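Local structure of terminal uridylyltransferase 1 (Trypanosoma brucei, 5HZD) at residues 105-110 with 366-371; 112-117 with 298-303; 127-132 with 289-294; 293-298 with 357-362; 339-344 with 417-422. The protein adds uridines to the 3' ends of guide RNA, ribosomal RNA and some mRNAs during mitochondrial RNA editing, using UTP and a magnesium or manganese ion. All coordinates share one frame; numbering follows the deposited sequence. Where two conformers were deposited one is given.

Contact 1. Residues 105-110 with 366-371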
# COMPACT_ATOMS: atom_id res chain seq x y z
N ARG A 105 -16.50 9.77 -5.53
CA ARG A 105 -15.44 9.60 -6.52
C ARG A 105 -14.43 8.61 -5.97
O ARG A 105 -14.37 8.39 -4.75
CB ARG A 105 -14.78 10.94 -6.87
CG ARG A 105 -15.75 11.94 -7.53
CD ARG A 105 -16.24 11.42 -8.87
NE ARG A 105 -17.11 12.42 -9.53
CZ ARG A 105 -18.43 12.51 -9.34
NH1 ARG A 105 -19.05 11.68 -8.52
NH2 ARG A 105 -19.12 13.46 -9.95
N VAL A 106 -13.68 7.99 -6.86
CA VAL A 106 -12.76 6.92 -6.47
C VAL A 106 -11.33 7.42 -6.58
O VAL A 106 -10.93 7.97 -7.61
CB VAL A 106 -12.96 5.67 -7.38
CG1 VAL A 106 -11.96 4.54 -6.99
CG2 VAL A 106 -14.40 5.11 -7.22
N PHE A 107 -10.55 7.23 -5.51
CA PHE A 107 -9.15 7.67 -5.46
C PHE A 107 -8.29 6.43 -5.29
O PHE A 107 -8.56 5.63 -4.39
CB PHE A 107 -8.93 8.51 -4.20
CG PHE A 107 -9.73 9.80 -4.16
CD1 PHE A 107 -11.11 9.76 -3.92
CD2 PHE A 107 -9.12 11.04 -4.28
CE1 PHE A 107 -11.86 10.92 -3.87
CE2 PHE A 107 -9.86 12.21 -4.19
CZ PHE A 107 -11.23 12.16 -4.01
N ILE A 108 -7.26 6.23 -6.11
CA ILE A 108 -6.30 5.15 -5.83
C ILE A 108 -5.31 5.59 -4.75
O ILE A 108 -4.84 6.73 -4.76
CB ILE A 108 -5.53 4.75 -7.08
CG1 ILE A 108 -6.48 4.06 -8.06
CG2 ILE A 108 -4.33 3.82 -6.72
CD1 ILE A 108 -5.86 3.74 -9.44
N PHE A 109 -5.00 4.70 -3.82
CA PHE A 109 -3.86 4.97 -2.91
C PHE A 109 -3.04 3.73 -2.74
O PHE A 109 -3.28 2.73 -3.41
CB PHE A 109 -4.30 5.63 -1.59
CG PHE A 109 -5.13 4.75 -0.68
CD1 PHE A 109 -6.50 4.60 -0.88
CD2 PHE A 109 -4.55 4.10 0.38
CE1 PHE A 109 -7.27 3.81 0.01
CE2 PHE A 109 -5.28 3.29 1.24
CZ PHE A 109 -6.66 3.14 1.04
N GLY A 110 -2.02 3.81 -1.87
CA GLY A 110 -1.08 2.71 -1.76
C GLY A 110 0.16 2.85 -2.61
O GLY A 110 0.56 3.96 -2.96
N VAL A 366 -10.24 18.88 -1.74
CA VAL A 366 -10.83 19.85 -2.66
C VAL A 366 -9.97 20.13 -3.90
O VAL A 366 -10.47 20.19 -5.04
CB VAL A 366 -11.18 21.16 -1.94
CG1 VAL A 366 -11.52 22.25 -2.94
CG2 VAL A 366 -12.34 20.93 -0.97
N ASN A 367 -8.66 20.25 -3.72
CA ASN A 367 -7.83 20.57 -4.90
C ASN A 367 -7.18 19.35 -5.55
O ASN A 367 -6.22 19.48 -6.31
CB ASN A 367 -6.77 21.59 -4.54
CG ASN A 367 -7.38 22.91 -4.08
OD1 ASN A 367 -8.38 23.38 -4.63
ND2 ASN A 367 -6.80 23.50 -3.04
N TYR A 368 -7.69 18.17 -5.23
CA TYR A 368 -7.02 16.93 -5.63
C TYR A 368 -7.23 16.67 -7.12
O TYR A 368 -8.31 16.86 -7.65
CB TYR A 368 -7.61 15.76 -4.84
CG TYR A 368 -6.73 14.54 -4.80
CD1 TYR A 368 -5.69 14.42 -3.87
CD2 TYR A 368 -6.94 13.48 -5.67
CE1 TYR A 368 -4.88 13.31 -3.81
CE2 TYR A 368 -6.14 12.34 -5.62
CZ TYR A 368 -5.12 12.25 -4.69
OH TYR A 368 -4.34 11.09 -4.66
N THR A 369 -6.16 16.24 -7.79
CA THR A 369 -6.24 15.98 -9.22
C THR A 369 -5.81 14.56 -9.56
O THR A 369 -6.17 14.04 -10.62
CB THR A 369 -5.35 16.95 -10.03
OG1 THR A 369 -4.01 16.93 -9.48
CG2 THR A 369 -5.90 18.36 -9.95
N ASP A 370 -5.00 13.94 -8.71
CA ASP A 370 -4.32 12.72 -9.11
C ASP A 370 -5.06 11.44 -8.71
O ASP A 370 -4.47 10.50 -8.17
CB ASP A 370 -2.89 12.67 -8.55
CG ASP A 370 -2.01 13.80 -9.11
OD1 ASP A 370 -2.40 14.46 -10.10
OD2 ASP A 370 -0.91 14.01 -8.54
N PHE A 371 -6.36 11.40 -9.01
CA PHE A 371 -7.15 10.19 -8.83
C PHE A 371 -6.46 8.98 -9.45
O PHE A 371 -6.41 7.89 -8.84
CB PHE A 371 -8.54 10.37 -9.48
CG PHE A 371 -9.34 11.53 -8.92
CD1 PHE A 371 -9.21 12.80 -9.47
CD2 PHE A 371 -10.22 11.33 -7.88
CE1 PHE A 371 -9.95 13.87 -8.95
CE2 PHE A 371 -10.97 12.41 -7.37
CZ PHE A 371 -10.83 13.65 -7.90
O HOH W 1 -5.46 9.07 -5.93
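Strand 105-109 and the irregular loop 366-371 approach most closely where the CA atoms of Phe107 and Phe371 lie 4.7 Å apart, and one weak backbone hydrogen bond joins them, Ile108 N to Phe371 O at 3.3 Å. It is nearly straight, with 167° at the hydrogen. Three rings, of Phe107, Tyr368 and Phe371, form an aromatic cluster beside it. Phe371 CE2 sits over one face of the Phe107 ring, toward its rim, and comes within 3.4 Å of Phe107 CE2. The two planes are inclined by 41°, so the pair is oblique. Tyr368 comes instead at the edge of the Phe107 ring, near its plane, where its CD2 is 3.5 Å from Phe107 CE2. With CG anti to the backbone N (chi1 -160°), Tyr368 runs antiparallel to Phe107 and carries its hydroxyl past the ring. One water links Tyr368 OH at 2.6 Å to Ile108 O and Asp370 O. Phe371 also presents its ring edge to Val106 O, with CD2 3.4 Å from that oxygen. Arg105 adds just its CB to the Phe371 ring; its NH1 bonds to Asp102 O. Strand 105-109 is an outermost strand of the five-stranded palm sheet, and its other edge pairs antiparallel with strand 124-129. Val106 and Ile108 face helix 80-100 and Phe126, whereas Phe107 and Tyr368 both rest on Ile294 of helix 292-304, and Phe107 reaches Val131 of helix 131-135.

Contact 2. Residues 112-117 with 298-303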
# COMPACT_ATOMS: atom_id res chain seq x y z
N SER A 112 1.04 2.34 -5.70
CA SER A 112 1.11 2.92 -7.03
C SER A 112 1.26 4.43 -6.92
O SER A 112 1.86 5.05 -7.82
CB SER A 112 -0.11 2.53 -7.90
OG SER A 112 -1.31 3.02 -7.33
N VAL A 113 0.73 5.02 -5.83
CA VAL A 113 0.96 6.42 -5.53
C VAL A 113 2.35 6.60 -4.96
O VAL A 113 3.14 7.36 -5.50
CB VAL A 113 -0.11 6.95 -4.57
CG1 VAL A 113 0.23 8.39 -4.13
CG2 VAL A 113 -1.44 6.94 -5.28
N ALA A 114 2.65 5.87 -3.89
CA ALA A 114 3.92 6.07 -3.18
C ALA A 114 5.15 5.82 -4.06
O ALA A 114 6.14 6.57 -3.94
CB ALA A 114 3.96 5.17 -1.97
N MET A 115 5.10 4.83 -4.95
CA MET A 115 6.27 4.44 -5.76
C MET A 115 6.17 4.89 -7.20
O MET A 115 7.12 4.72 -7.96
CB MET A 115 6.46 2.92 -5.78
CG MET A 115 6.46 2.26 -4.42
SD MET A 115 8.06 2.56 -3.61
CE MET A 115 7.70 2.05 -1.94
N GLY A 116 5.02 5.44 -7.60
CA GLY A 116 4.85 5.94 -8.96
C GLY A 116 4.93 4.88 -10.05
O GLY A 116 5.09 5.20 -11.21
N VAL A 117 4.79 3.61 -9.65
CA VAL A 117 4.77 2.50 -10.59
C VAL A 117 3.80 1.43 -10.06
O VAL A 117 3.46 1.44 -8.87
CB VAL A 117 6.18 1.83 -10.75
CG1 VAL A 117 7.19 2.80 -11.33
CG2 VAL A 117 6.66 1.25 -9.42
N THR A 298 0.47 10.07 -0.39
CA THR A 298 0.93 11.28 -1.04
C THR A 298 2.17 11.81 -0.30
O THR A 298 3.12 12.27 -0.94
CB THR A 298 -0.20 12.31 -1.08
OG1 THR A 298 -1.31 11.74 -1.79
CG2 THR A 298 0.25 13.57 -1.77
N LEU A 299 2.19 11.69 1.03
CA LEU A 299 3.41 12.08 1.77
C LEU A 299 4.60 11.19 1.37
O LEU A 299 5.71 11.72 1.12
CB LEU A 299 3.16 11.92 3.28
CG LEU A 299 4.38 12.25 4.16
CD1 LEU A 299 4.87 13.67 3.93
CD2 LEU A 299 4.00 12.01 5.63
N LEU A 300 4.36 9.88 1.30
CA LEU A 300 5.41 8.95 0.89
C LEU A 300 5.91 9.32 -0.48
O LEU A 300 7.11 9.35 -0.70
CB LEU A 300 4.96 7.48 0.91
CG LEU A 300 4.60 6.91 2.30
CD1 LEU A 300 4.21 5.48 2.17
CD2 LEU A 300 5.80 7.00 3.25
N ARG A 301 4.99 9.60 -1.42
CA ARG A 301 5.41 9.88 -2.79
C ARG A 301 6.35 11.08 -2.88
O ARG A 301 7.39 11.04 -3.58
CB ARG A 301 4.19 10.10 -3.68
CG ARG A 301 4.52 10.17 -5.14
CD ARG A 301 3.28 10.51 -5.95
NE ARG A 301 3.69 10.82 -7.31
CZ ARG A 301 4.07 12.03 -7.76
NH1 ARG A 301 4.04 13.10 -6.96
NH2 ARG A 301 4.46 12.17 -9.01
N LYS A 302 6.03 12.14 -2.15
CA LYS A 302 6.85 13.34 -2.18
C LYS A 302 8.27 13.05 -1.68
O LYS A 302 9.26 13.42 -2.33
CB LYS A 302 6.17 14.42 -1.34
CG LYS A 302 6.80 15.77 -1.47
CD LYS A 302 5.91 16.83 -0.82
CE LYS A 302 6.52 18.22 -0.91
NZ LYS A 302 6.69 18.72 -2.32
N TYR A 303 8.38 12.34 -0.56
CA TYR A 303 9.70 11.93 -0.09
C TYR A 303 10.43 10.99 -1.05
O TYR A 303 11.61 11.19 -1.36
CB TYR A 303 9.55 11.25 1.27
CG TYR A 303 9.60 12.18 2.45
CD1 TYR A 303 10.77 12.88 2.75
CD2 TYR A 303 8.52 12.29 3.32
CE1 TYR A 303 10.86 13.69 3.89
CE2 TYR A 303 8.61 13.13 4.47
CZ TYR A 303 9.78 13.80 4.73
OH TYR A 303 9.87 14.59 5.87
O HOH W 2 2.14 8.10 -8.37
O HOH W 3 7.55 8.30 -5.03
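Arg301 lays its aliphatic chain across Val113 at about a right angle, with both CG and CD 3.2 Å from Val113 O. In the conformer given, CG is anti to the backbone N (chi1 -171°) and the chain stays extended as far as NE, which carries the methylenes past that carbonyl before the charged group begins. Val113 places CG1 anti to its own nitrogen (chi1 173°), and this branch nestles between Thr298 N and Arg301 CD, 4.1 Å from each. Ala114 makes a separate apolar contact: its CB meets Leu300 CB at 3.8 Å, with Leu300 CD1 slightly farther off. The backbones can approach closely at this small residue, where the CA atoms of Ala114 and Arg301 are 4.1 Å apart and Arg301 CA makes a C-H...O contact to Ala114 O at 3.6 Å. Water replaces direct hydrogen bonds between the segments. One molecule donates to both Ala114 O and Arg301 O; another bridges Ser112 O and, weakly, Arg301 NE. Leu300 continues onto Tyr337, and Val113 onto Ser297, both UTP-binding residues. Strand 105-109 passes through Gly110, the N-cap, into helix 111-114, which begins with Ser111, probably a UTP-binding residue too. A strand followed by Gly-Ser at the start of a short helix is characteristic of the polymerase beta-like nucleotidyltransferase fold, here seated on helix 292-304.

Contact 3. Residues 127-132 with 289-294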
# COMPACT_ATOMS: atom_id res chain seq x y z
N ALA A 127 -10.13 4.27 -2.49
CA ALA A 127 -10.93 4.98 -1.49
C ALA A 127 -12.12 5.62 -2.20
O ALA A 127 -11.95 6.25 -3.24
CB ALA A 127 -10.10 6.11 -0.86
N VAL A 128 -13.31 5.49 -1.63
CA VAL A 128 -14.52 6.05 -2.23
C VAL A 128 -14.99 7.20 -1.33
O VAL A 128 -15.37 6.97 -0.19
CB VAL A 128 -15.62 4.96 -2.27
CG1 VAL A 128 -16.97 5.54 -2.78
CG2 VAL A 128 -15.14 3.78 -3.16
N VAL A 129 -14.95 8.43 -1.84
CA VAL A 129 -15.17 9.61 -1.01
C VAL A 129 -15.98 10.64 -1.79
O VAL A 129 -15.69 10.92 -2.98
CB VAL A 129 -13.82 10.29 -0.64
CG1 VAL A 129 -14.06 11.54 0.24
CG2 VAL A 129 -12.90 9.29 0.08
N ASP A 130 -16.98 11.21 -1.11
CA ASP A 130 -17.71 12.39 -1.54
C ASP A 130 -17.03 13.56 -0.86
O ASP A 130 -17.18 13.77 0.36
CB ASP A 130 -19.18 12.26 -1.07
CG ASP A 130 -20.04 13.50 -1.33
OD1 ASP A 130 -19.52 14.62 -1.57
OD2 ASP A 130 -21.29 13.39 -1.22
N VAL A 131 -16.29 14.32 -1.66
CA VAL A 131 -15.44 15.40 -1.14
C VAL A 131 -16.26 16.52 -0.50
O VAL A 131 -15.89 16.98 0.59
CB VAL A 131 -14.51 15.92 -2.23
CG1 VAL A 131 -13.75 17.19 -1.76
CG2 VAL A 131 -13.53 14.82 -2.61
N ASP A 132 -17.35 16.94 -1.13
CA ASP A 132 -18.26 17.92 -0.53
C ASP A 132 -18.70 17.46 0.86
O ASP A 132 -18.66 18.23 1.82
CB ASP A 132 -19.52 18.10 -1.39
CG ASP A 132 -19.29 18.93 -2.62
OD1 ASP A 132 -18.18 19.49 -2.75
OD2 ASP A 132 -20.23 19.04 -3.46
N PHE A 289 -13.68 3.57 2.45
CA PHE A 289 -14.50 4.78 2.35
C PHE A 289 -13.89 5.98 3.05
O PHE A 289 -14.55 7.02 3.20
CB PHE A 289 -15.90 4.50 2.89
CG PHE A 289 -16.62 3.42 2.14
CD1 PHE A 289 -17.31 3.72 0.97
CD2 PHE A 289 -16.56 2.09 2.57
CE1 PHE A 289 -17.97 2.75 0.25
CE2 PHE A 289 -17.20 1.11 1.84
CZ PHE A 289 -17.90 1.42 0.69
N ARG A 290 -12.64 5.83 3.48
CA ARG A 290 -11.97 6.90 4.21
C ARG A 290 -10.84 7.52 3.42
O ARG A 290 -10.28 6.92 2.51
CB ARG A 290 -11.42 6.34 5.53
CG ARG A 290 -12.53 5.69 6.36
CD ARG A 290 -12.03 5.25 7.73
NE ARG A 290 -13.08 4.50 8.42
CZ ARG A 290 -12.95 4.03 9.66
NH1 ARG A 290 -11.82 4.24 10.33
NH2 ARG A 290 -13.94 3.36 10.23
N ALA A 291 -10.46 8.74 3.79
CA ALA A 291 -9.46 9.49 3.04
C ALA A 291 -8.04 9.38 3.59
O ALA A 291 -7.09 9.76 2.90
CB ALA A 291 -9.86 10.95 2.93
N PHE A 292 -7.87 8.85 4.80
CA PHE A 292 -6.55 8.94 5.43
C PHE A 292 -5.42 8.30 4.63
O PHE A 292 -4.31 8.83 4.61
CB PHE A 292 -6.59 8.41 6.88
CG PHE A 292 -6.59 6.90 6.99
CD1 PHE A 292 -5.40 6.21 7.14
CD2 PHE A 292 -7.78 6.19 7.00
CE1 PHE A 292 -5.39 4.83 7.25
CE2 PHE A 292 -7.78 4.80 7.13
CZ PHE A 292 -6.58 4.13 7.25
N GLY A 293 -5.69 7.18 3.97
CA GLY A 293 -4.65 6.50 3.23
C GLY A 293 -4.15 7.29 2.03
O GLY A 293 -2.99 7.16 1.62
N ILE A 294 -5.02 8.10 1.45
CA ILE A 294 -4.61 8.98 0.36
C ILE A 294 -3.50 9.93 0.81
O ILE A 294 -2.47 10.08 0.14
CB ILE A 294 -5.80 9.81 -0.15
CG1 ILE A 294 -6.91 8.89 -0.66
CG2 ILE A 294 -5.36 10.76 -1.26
CD1 ILE A 294 -8.26 9.59 -0.81
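Ala127 points its CB at the 289-294 segment, where it meets Arg290 O at 3.5 Å and Ile294 CD1 at 3.9 Å. Its neighbour Val128 lies side by side with Phe289, the two side chains heading the same way, and Val128 CB touches Phe289 CD1 at 3.9 Å. On the backbone, Phe289 CA makes a C-H...O contact of 3.5 Å to Val128 O. Val129 completes the shell more loosely, its CG2 standing 4.5 Å from Ala291 CB. No hydrogen bond crosses between the segments. Strand 124-129 lies parallel to strand 285-288 in the palm sheet, and Val128 pairs by backbone with Ser288, so the contact follows the chain as it leaves that strand for helix 292-304. Asp123, just before strand 124-129, and Asp125 within it probably bind the catalytic magnesium, while Gly293 and Ile294 bind UTP. Farther out, Trp139 NE1 reaches both Val128 O and Phe289 O with weak hydrogen bonds. The Phe289 ring packs on Ala146, Val147 and Ile150 of helix 143-156. Arg290 turns away to a salt bridge with Glu143 of that helix, and Ile294 is backed by Phe107 and Tyr368.

Contact 4. Residues 293-298 with 357-362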
# COMPACT_ATOMS: atom_id res chain seq x y z
N GLY A 293 -5.69 7.18 3.97
CA GLY A 293 -4.65 6.50 3.23
C GLY A 293 -4.15 7.29 2.03
O GLY A 293 -2.99 7.16 1.62
N ILE A 294 -5.02 8.10 1.45
CA ILE A 294 -4.61 8.98 0.36
C ILE A 294 -3.50 9.93 0.81
O ILE A 294 -2.47 10.08 0.14
CB ILE A 294 -5.80 9.81 -0.15
CG1 ILE A 294 -6.91 8.89 -0.66
CG2 ILE A 294 -5.36 10.76 -1.26
CD1 ILE A 294 -8.26 9.59 -0.81
N ARG A 295 -3.71 10.57 1.95
CA ARG A 295 -2.75 11.52 2.47
C ARG A 295 -1.43 10.82 2.80
O ARG A 295 -0.35 11.37 2.49
CB ARG A 295 -3.31 12.20 3.71
CG ARG A 295 -2.59 13.50 4.02
CD ARG A 295 -3.13 14.09 5.31
NE ARG A 295 -2.68 15.44 5.55
CZ ARG A 295 -2.96 16.10 6.66
NH1 ARG A 295 -3.70 15.48 7.60
NH2 ARG A 295 -2.52 17.35 6.84
N ASN A 296 -1.51 9.64 3.42
CA ASN A 296 -0.31 8.89 3.77
C ASN A 296 0.49 8.58 2.51
O ASN A 296 1.72 8.78 2.46
CB ASN A 296 -0.66 7.57 4.43
CG ASN A 296 -1.15 7.73 5.85
OD1 ASN A 296 -1.28 8.83 6.35
ND2 ASN A 296 -1.41 6.60 6.50
N SER A 297 -0.18 8.10 1.46
CA SER A 297 0.54 7.71 0.24
C SER A 297 1.15 8.93 -0.45
O SER A 297 2.25 8.86 -1.01
CB SER A 297 -0.41 6.98 -0.74
OG SER A 297 -0.88 5.76 -0.17
N THR A 298 0.47 10.07 -0.39
CA THR A 298 0.93 11.28 -1.04
C THR A 298 2.17 11.81 -0.30
O THR A 298 3.12 12.27 -0.94
CB THR A 298 -0.20 12.31 -1.08
OG1 THR A 298 -1.31 11.74 -1.79
CG2 THR A 298 0.25 13.57 -1.77
N ASP A 357 7.38 18.58 5.92
CA ASP A 357 6.45 18.51 7.04
C ASP A 357 5.18 17.77 6.60
O ASP A 357 4.60 18.13 5.56
CB ASP A 357 6.10 19.92 7.51
CG ASP A 357 5.40 19.93 8.86
OD1 ASP A 357 4.54 19.07 9.11
OD2 ASP A 357 5.72 20.81 9.69
N PRO A 358 4.76 16.73 7.34
CA PRO A 358 3.51 16.08 6.94
C PRO A 358 2.35 17.08 6.73
O PRO A 358 1.50 16.84 5.87
CB PRO A 358 3.25 15.10 8.09
CG PRO A 358 4.69 14.69 8.48
CD PRO A 358 5.40 16.02 8.47
N LEU A 359 2.34 18.19 7.45
CA LEU A 359 1.28 19.21 7.30
C LEU A 359 1.24 19.91 5.94
O LEU A 359 0.24 20.56 5.60
CB LEU A 359 1.37 20.25 8.42
CG LEU A 359 1.14 19.65 9.82
CD1 LEU A 359 1.05 20.74 10.87
CD2 LEU A 359 -0.10 18.76 9.86
N GLU A 360 2.31 19.76 5.15
CA GLU A 360 2.37 20.28 3.78
C GLU A 360 1.46 19.57 2.79
O GLU A 360 1.14 20.13 1.72
CB GLU A 360 3.81 20.18 3.24
CG GLU A 360 4.72 21.23 3.78
CD GLU A 360 6.14 21.07 3.28
OE1 GLU A 360 6.37 21.23 2.06
OE2 GLU A 360 7.02 20.77 4.12
N ILE A 361 1.07 18.34 3.11
CA ILE A 361 0.11 17.58 2.32
C ILE A 361 -1.27 17.87 2.90
O ILE A 361 -1.52 17.58 4.06
CB ILE A 361 0.36 16.07 2.40
CG1 ILE A 361 1.85 15.72 2.20
CG2 ILE A 361 -0.54 15.33 1.45
CD1 ILE A 361 2.44 16.21 0.88
N PRO A 362 -2.16 18.52 2.13
CA PRO A 362 -3.45 18.90 2.70
C PRO A 362 -4.30 17.69 3.06
O PRO A 362 -4.24 16.64 2.40
CB PRO A 362 -4.14 19.67 1.56
CG PRO A 362 -3.13 19.82 0.48
CD PRO A 362 -2.01 18.87 0.71
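Ile361 O is gripped by two nitrogens of Arg295, NE at 2.9 Å and NH2 at 3.0 Å, in a side-on clasp with the oxygen close to the guanidinium plane. The two N-H groups use the carbonyl differently: NH2 comes almost end-on to the C=O bond (168° at the oxygen), whereas NE stands above the carbonyl plane. This fork fixes the rotation of the guanidinium group. Arg295 gets there with CG anti to its backbone N (chi1 -161°) and an extended chain that slides past Ile361 in the opposite direction, so that Arg295 CG rests 3.8 Å from Ile361 CG2. The same methyl meets Thr298 CG2 at 3.8 Å, one helical turn along. Thr298 holds its own place through OG1, which donates to Ile294 O at 2.8 Å from the face of that carbonyl opposite to Thr298 N. On the loop side, the 3-10 turn 358-360 opens with an Asx turn, in which Asp357 OD1 accepts from Leu359 N at 2.9 Å. Glu360 OE2 reaches back to Asp357 N. Tyr469 of the probable nucleotide recognition motif packs against both Arg295 and Ile361 and bonds through its OH to Pro358 O. This helix carries residues 293-297, Arg295 among them, which bind UTP, consistent with a place for the contact at the edge of the nucleotide pocket.

Contact 5. Residues 339-344 with 417-422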
# COMPACT_ATOMS: atom_id res chain seq x y z
N ILE A 339 8.05 0.79 8.17
CA ILE A 339 9.37 0.56 7.56
C ILE A 339 9.71 1.71 6.61
O ILE A 339 10.84 2.19 6.61
CB ILE A 339 9.44 -0.79 6.82
CG1 ILE A 339 9.11 -1.96 7.77
CG2 ILE A 339 10.87 -1.04 6.24
CD1 ILE A 339 9.98 -2.03 9.04
N ASN A 340 8.74 2.18 5.82
CA ASN A 340 9.02 3.33 4.95
C ASN A 340 9.38 4.57 5.78
O ASN A 340 10.26 5.36 5.39
CB ASN A 340 7.81 3.65 4.07
CG ASN A 340 7.78 2.83 2.81
OD1 ASN A 340 8.80 2.58 2.19
ND2 ASN A 340 6.58 2.39 2.42
N ILE A 341 8.73 4.75 6.94
CA ILE A 341 9.08 5.88 7.78
C ILE A 341 10.51 5.73 8.33
O ILE A 341 11.25 6.72 8.38
CB ILE A 341 8.05 6.10 8.90
CG1 ILE A 341 6.72 6.53 8.26
CG2 ILE A 341 8.54 7.15 9.92
CD1 ILE A 341 5.50 6.35 9.18
N MET A 342 10.90 4.52 8.72
CA MET A 342 12.27 4.30 9.14
C MET A 342 13.25 4.72 8.03
O MET A 342 14.24 5.37 8.29
CB MET A 342 12.54 2.84 9.49
CG MET A 342 11.85 2.38 10.75
SD MET A 342 12.35 0.70 11.18
CE MET A 342 14.09 0.90 11.50
N TRP A 343 12.98 4.31 6.80
CA TRP A 343 13.89 4.61 5.70
C TRP A 343 13.92 6.10 5.44
O TRP A 343 14.99 6.70 5.32
CB TRP A 343 13.36 3.83 4.48
CG TRP A 343 13.96 4.15 3.13
CD1 TRP A 343 13.27 4.55 2.02
CD2 TRP A 343 15.33 3.95 2.70
NE1 TRP A 343 14.13 4.66 0.94
CE2 TRP A 343 15.39 4.29 1.33
CE3 TRP A 343 16.50 3.55 3.35
CZ2 TRP A 343 16.56 4.22 0.59
CZ3 TRP A 343 17.68 3.48 2.59
CH2 TRP A 343 17.70 3.84 1.24
N ILE A 344 12.76 6.73 5.38
CA ILE A 344 12.73 8.17 5.08
C ILE A 344 13.37 9.00 6.20
O ILE A 344 14.09 9.96 5.93
CB ILE A 344 11.31 8.62 4.87
CG1 ILE A 344 10.83 8.01 3.56
CG2 ILE A 344 11.25 10.14 4.77
CD1 ILE A 344 9.30 8.10 3.39
N ILE A 417 11.69 7.80 16.02
CA ILE A 417 11.74 7.97 14.56
C ILE A 417 10.52 8.78 14.17
O ILE A 417 9.39 8.31 14.31
CB ILE A 417 11.74 6.59 13.89
CG1 ILE A 417 13.00 5.80 14.31
CG2 ILE A 417 11.71 6.73 12.36
CD1 ILE A 417 13.09 4.36 13.75
N SER A 418 10.71 10.02 13.72
CA SER A 418 9.57 10.89 13.50
C SER A 418 9.83 11.86 12.37
O SER A 418 10.91 12.47 12.29
CB SER A 418 9.23 11.69 14.77
OG SER A 418 8.15 12.57 14.47
N LEU A 419 8.84 11.98 11.48
CA LEU A 419 8.89 12.96 10.40
C LEU A 419 8.09 14.20 10.76
O LEU A 419 7.93 15.10 9.94
CB LEU A 419 8.34 12.35 9.09
CG LEU A 419 9.00 11.06 8.64
CD1 LEU A 419 8.27 10.57 7.39
CD2 LEU A 419 10.44 11.36 8.39
N ASN A 420 7.60 14.31 12.00
CA ASN A 420 6.74 15.43 12.32
C ASN A 420 7.49 16.71 12.64
O ASN A 420 6.87 17.77 12.79
CB ASN A 420 5.83 15.10 13.50
CG ASN A 420 4.73 14.15 13.13
OD1 ASN A 420 4.95 12.97 13.07
ND2 ASN A 420 3.55 14.69 12.84
N ARG A 421 8.80 16.59 12.76
CA ARG A 421 9.67 17.76 12.94
C ARG A 421 11.02 17.38 12.36
O ARG A 421 11.34 16.20 12.28
CB ARG A 421 9.78 18.14 14.43
CG ARG A 421 10.36 17.05 15.33
CD ARG A 421 9.95 17.26 16.80
NE ARG A 421 8.51 17.47 16.95
CZ ARG A 421 7.61 16.50 16.96
NH1 ARG A 421 7.95 15.21 16.79
NH2 ARG A 421 6.32 16.81 17.08
N PRO A 422 11.82 18.37 11.92
CA PRO A 422 13.08 18.07 11.23
C PRO A 422 14.23 17.66 12.13
O PRO A 422 15.14 16.96 11.68
CB PRO A 422 13.42 19.42 10.57
CG PRO A 422 12.74 20.46 11.41
CD PRO A 422 11.46 19.80 11.86
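Met342 starts away from the 417-422 loop at CB, yet its CG meets Ile417 CD1 at 3.8 Å, part of an almost wholly apolar contact with no hydrogen bond between helix and loop. CG anti to the carbonyl carbon (chi1 -69°) keeps this methylene alongside the loop before the chain bends at its thioether. Ile417 straddles the helix surface with two branches: CD1 takes Met342, and CG2 lies 4.0 Å from Ile341 CG2, the pair crossing at a slant. In the conformers given for Ile341 and Ile344, Ile341 CG2 is anti to its backbone N and is shared, since Leu419 CG approaches it at 4.1 Å from the next position but one in the loop. Leu419 then spreads its methyls over Ile344, meeting Ile344 CG2 with CD2 at 3.9 Å and CD1 at 4.0 Å, and the two side chains cross at roughly a right angle. This is helix 336-349, which starts with the UTP-binding Ser336 and Tyr337, packing on a loop of the Cid1-like region, the part that carries the probable nucleotide recognition motif. The extended backbone at Ser418 puts Ile417 and Leu419 toward the helix, while Ser418 itself faces away and forms an ST turn, its OG accepting from Asn420 N at 3.1 Å. The polar residues face Glu466 and Pro468 of the motif: Ser418 OG and Arg421 NH1 both bind Glu466, and Asn420 ND2 bonds to Pro468 O. Ile417 also pairs by backbone with Glu466. Ile344 also lies on Leu300, Tyr303 and Leu304, and Met342 on Phe402.

Helix 292-304 runs through contacts 2, 3 and 4, and contact 1 leans on it through Phe107 and Tyr368. Contacts 1 and 3 share the palm sheet, with centres about 8 Å apart, and are tied by Phe107 O to Ala127 N at 2.8 Å. Contact 4 meets contact 1 where Ser297 OG receives Gly110 N, and contact 2 through Thr298. Contact 5 lies about 24 Å, centre to centre, from both 1 and 3; it joins contact 2 where Tyr303 CD1 touches Ile344 CG2 at 3.4 Å, and contact 4 where Pro358 CD lies 3.1 Å from Leu419 O. Contacts 2 to 5 hold or adjoin UTP-binding residues: 293-297 fall in contacts 3 and 4, and Tyr337 adjoins contacts 2 and 5.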